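Local coordinates for protein catalase-3 (Neurospora crassa, PDB 4AJ9) that uses heme to break down hydrogen peroxide into water and dioxygen, and is thought to protect the cell from its toxic effects, at residues S202-D207 with Q257-A262. Residues are numbered along the deposited sequence; the frame is centred on the assembly and turned at random.
Sequences SYRHMD and QDLWDA
The R204 guanidinium presents its NE/NH2 edge to the carboxylate of D258 and one of its faces to the methyl of A262. The carboxylate is tilted 25° from the guanidinium plane, and the pairing is a side-on bidentate salt bridge with one nitrogen to each oxygen. R204 NE donates to D258 OD1 at 2.6 Å with an N-H...O angle of 174°, and R204 NH2 donates to D258 OD2 at 2.8 Å; both oxygens are met on their syn side and both lie in the guanidinium plane. A bend at chi3 (-57°) of R204 turns NE and this edge toward D258 on helix 254-264. Nearer the backbone, R204 CD packs 3.5 Å from A262 CB. The Y203 ring is met at its edge, where CD2 lies 3.9 Å from L259 CD2, the two side chains crossing at about a right angle. At the flank of the carboxylate, S202 CB packs 3.4 Å from D258 OD1, while S202 OG turns to H205 ND1, at 2.7 Å, in a hydrogen bond within the loop. A water takes the N-H of Y203 and donates to D258 OD1 at 2.8 Å, tying loop backbone to helix. Replacing R204 by an alanine would probably cost the buried D258 carboxylate two N-H donors and one positive charge, and open a gap beside A262. D258 OD2 also pairs with R201, and R204 NH2 reaches T531, so the bridge belongs to a wider polar network. This is structural packing within the heme-binding catalase domain, fastening the loop between helix 187-193 and strand 208-209 to helix 254-264, with the Y203 side chain about 9 Å from the heme. With two arginines and a water around it, the D258 carboxylate is likely to stay ionised despite its burial.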
loop_
_atom_site.group_PDB
_atom_site.type_symbol
_atom_site.label_atom_id
_atom_site.label_comp_id
_atom_site.label_asym_id
_atom_site.label_seq_id
_atom_site.Cartn_x
_atom_site.Cartn_y
_atom_site.Cartn_z
ATOM N N SER C 202 -23.398 -28.341 -5.239
ATOM C CA SER C 202 -23.437 -27.040 -4.565
ATOM C C SER C 202 -22.553 -27.066 -3.333
ATOM O O SER C 202 -22.077 -28.131 -2.936
ATOM C CB SER C 202 -24.859 -26.687 -4.143
ATOM O OG SER C 202 -25.172 -27.272 -2.888
ATOM N N TYR C 203 -22.335 -25.893 -2.731
ATOM C CA TYR C 203 -21.589 -25.796 -1.476
ATOM C C TYR C 203 -22.342 -26.577 -0.413
ATOM O O TYR C 203 -21.740 -27.169 0.485
ATOM C CB TYR C 203 -21.490 -24.344 -1.012
ATOM C CG TYR C 203 -20.770 -23.389 -1.951
ATOM C CD1 TYR C 203 -19.703 -23.805 -2.741
ATOM C CD2 TYR C 203 -21.137 -22.047 -1.997
ATOM C CE1 TYR C 203 -19.037 -22.888 -3.593
ATOM C CE2 TYR C 203 -20.496 -21.153 -2.822
ATOM C CZ TYR C 203 -19.442 -21.568 -3.609
ATOM O OH TYR C 203 -18.832 -20.630 -4.420
ATOM N N ARG C 204 -23.667 -26.569 -0.526
ATOM C CA ARG C 204 -24.539 -27.195 0.466
ATOM C C ARG C 204 -24.463 -28.717 0.426
ATOM O O ARG C 204 -24.844 -29.389 1.392
ATOM C CB ARG C 204 -25.985 -26.735 0.270
ATOM C CG ARG C 204 -26.168 -25.231 0.405
ATOM C CD ARG C 204 -27.604 -24.812 0.140
ATOM N NE ARG C 204 -28.063 -25.236 -1.178
ATOM C CZ ARG C 204 -29.079 -26.068 -1.397
ATOM N NH1 ARG C 204 -29.766 -26.576 -0.381
ATOM N NH2 ARG C 204 -29.411 -26.391 -2.641
ATOM N N HIS C 205 -23.966 -29.249 -0.689
ATOM C CA HIS C 205 -23.847 -30.689 -0.883
ATOM C C HIS C 205 -22.399 -31.178 -0.842
ATOM O O HIS C 205 -22.046 -32.129 -1.545
ATOM C CB HIS C 205 -24.505 -31.103 -2.199
ATOM C CG HIS C 205 -25.979 -30.846 -2.232
ATOM N ND1 HIS C 205 -26.514 -29.633 -2.608
ATOM C CD2 HIS C 205 -27.030 -31.637 -1.908
ATOM C CE1 HIS C 205 -27.831 -29.691 -2.529
ATOM N NE2 HIS C 205 -28.170 -30.895 -2.099
ATOM N N MET C 206 -21.578 -30.515 -0.024
ATOM C CA MET C 206 -20.199 -30.922 0.241
ATOM C C MET C 206 -20.008 -31.270 1.713
ATOM O O MET C 206 -20.605 -30.638 2.591
ATOM C CB MET C 206 -19.216 -29.778 -0.064
ATOM C CG MET C 206 -19.336 -29.139 -1.441
ATOM S SD MET C 206 -18.017 -27.926 -1.738
ATOM C CE MET C 206 -18.208 -26.839 -0.323
ATOM N N ASP C 207 -19.145 -32.246 1.988
ATOM C CA ASP C 207 -18.603 -32.397 3.333
ATOM C C ASP C 207 -17.420 -31.446 3.472
ATOM O O ASP C 207 -16.927 -30.923 2.480
ATOM C CB ASP C 207 -18.138 -33.834 3.592
ATOM C CG ASP C 207 -19.284 -34.765 3.950
ATOM O OD1 ASP C 207 -20.394 -34.271 4.243
ATOM O OD2 ASP C 207 -19.067 -35.988 3.937
ATOM N N GLN C 257 -25.166 -18.483 -6.315
ATOM C CA GLN C 257 -26.610 -18.288 -6.421
ATOM C C GLN C 257 -27.374 -19.359 -5.623
ATOM O O GLN C 257 -28.356 -19.051 -4.938
ATOM C CB GLN C 257 -27.066 -18.280 -7.888
ATOM C CG GLN C 257 -28.524 -17.848 -8.082
ATOM C CD GLN C 257 -28.718 -16.340 -7.928
ATOM O OE1 GLN C 257 -28.239 -15.555 -8.752
ATOM N NE2 GLN C 257 -29.432 -15.932 -6.877
ATOM N N ASP C 258 -26.930 -20.612 -5.716
ATOM C CA ASP C 258 -27.600 -21.713 -5.010
ATOM C C ASP C 258 -27.629 -21.450 -3.496
ATOM O O ASP C 258 -28.659 -21.595 -2.843
ATOM C CB ASP C 258 -26.924 -23.056 -5.333
ATOM C CG ASP C 258 -27.320 -24.160 -4.374
ATOM O OD1 ASP C 258 -26.865 -24.136 -3.205
ATOM O OD2 ASP C 258 -28.091 -25.056 -4.783
ATOM N N LEU C 259 -26.495 -21.047 -2.942
ATOM C CA LEU C 259 -26.402 -20.777 -1.506
ATOM C C LEU C 259 -27.280 -19.592 -1.113
ATOM O O LEU C 259 -28.013 -19.636 -0.110
ATOM C CB LEU C 259 -24.944 -20.487 -1.139
ATOM C CG LEU C 259 -24.663 -20.128 0.316
ATOM C CD1 LEU C 259 -25.076 -21.264 1.224
ATOM C CD2 LEU C 259 -23.188 -19.789 0.488
ATOM N N TRP C 260 -27.186 -18.523 -1.896
ATOM C CA TRP C 260 -27.978 -17.327 -1.647
ATOM C C TRP C 260 -29.455 -17.686 -1.642
ATOM O O TRP C 260 -30.196 -17.244 -0.766
ATOM C CB TRP C 260 -27.729 -16.270 -2.726
ATOM C CG TRP C 260 -28.345 -14.930 -2.408
ATOM C CD1 TRP C 260 -29.618 -14.510 -2.698
ATOM C CD2 TRP C 260 -27.708 -13.837 -1.732
ATOM N NE1 TRP C 260 -29.807 -13.220 -2.235
ATOM C CE2 TRP C 260 -28.649 -12.789 -1.641
ATOM C CE3 TRP C 260 -26.432 -13.646 -1.188
ATOM C CZ2 TRP C 260 -28.348 -11.563 -1.038
ATOM C CZ3 TRP C 260 -26.136 -12.419 -0.597
ATOM C CH2 TRP C 260 -27.093 -11.403 -0.521
ATOM N N ASP C 261 -29.875 -18.472 -2.631
ATOM C CA ASP C 261 -31.293 -18.793 -2.813
ATOM C C ASP C 261 -31.811 -19.669 -1.679
ATOM O O ASP C 261 -32.922 -19.469 -1.182
ATOM C CB ASP C 261 -31.550 -19.512 -4.154
ATOM C CG ASP C 261 -31.520 -18.578 -5.350
ATOM O OD1 ASP C 261 -31.550 -17.342 -5.172
ATOM O OD2 ASP C 261 -31.480 -19.095 -6.481
ATOM N N ALA C 262 -31.011 -20.660 -1.294
ATOM C CA ALA C 262 -31.394 -21.574 -0.229
ATOM C C ALA C 262 -31.647 -20.776 1.041
ATOM O O ALA C 262 -32.637 -20.992 1.741
ATOM C CB ALA C 262 -30.307 -22.628 -0.008
HETATM O O HOH W 1 -24.162 -23.523 -3.022
#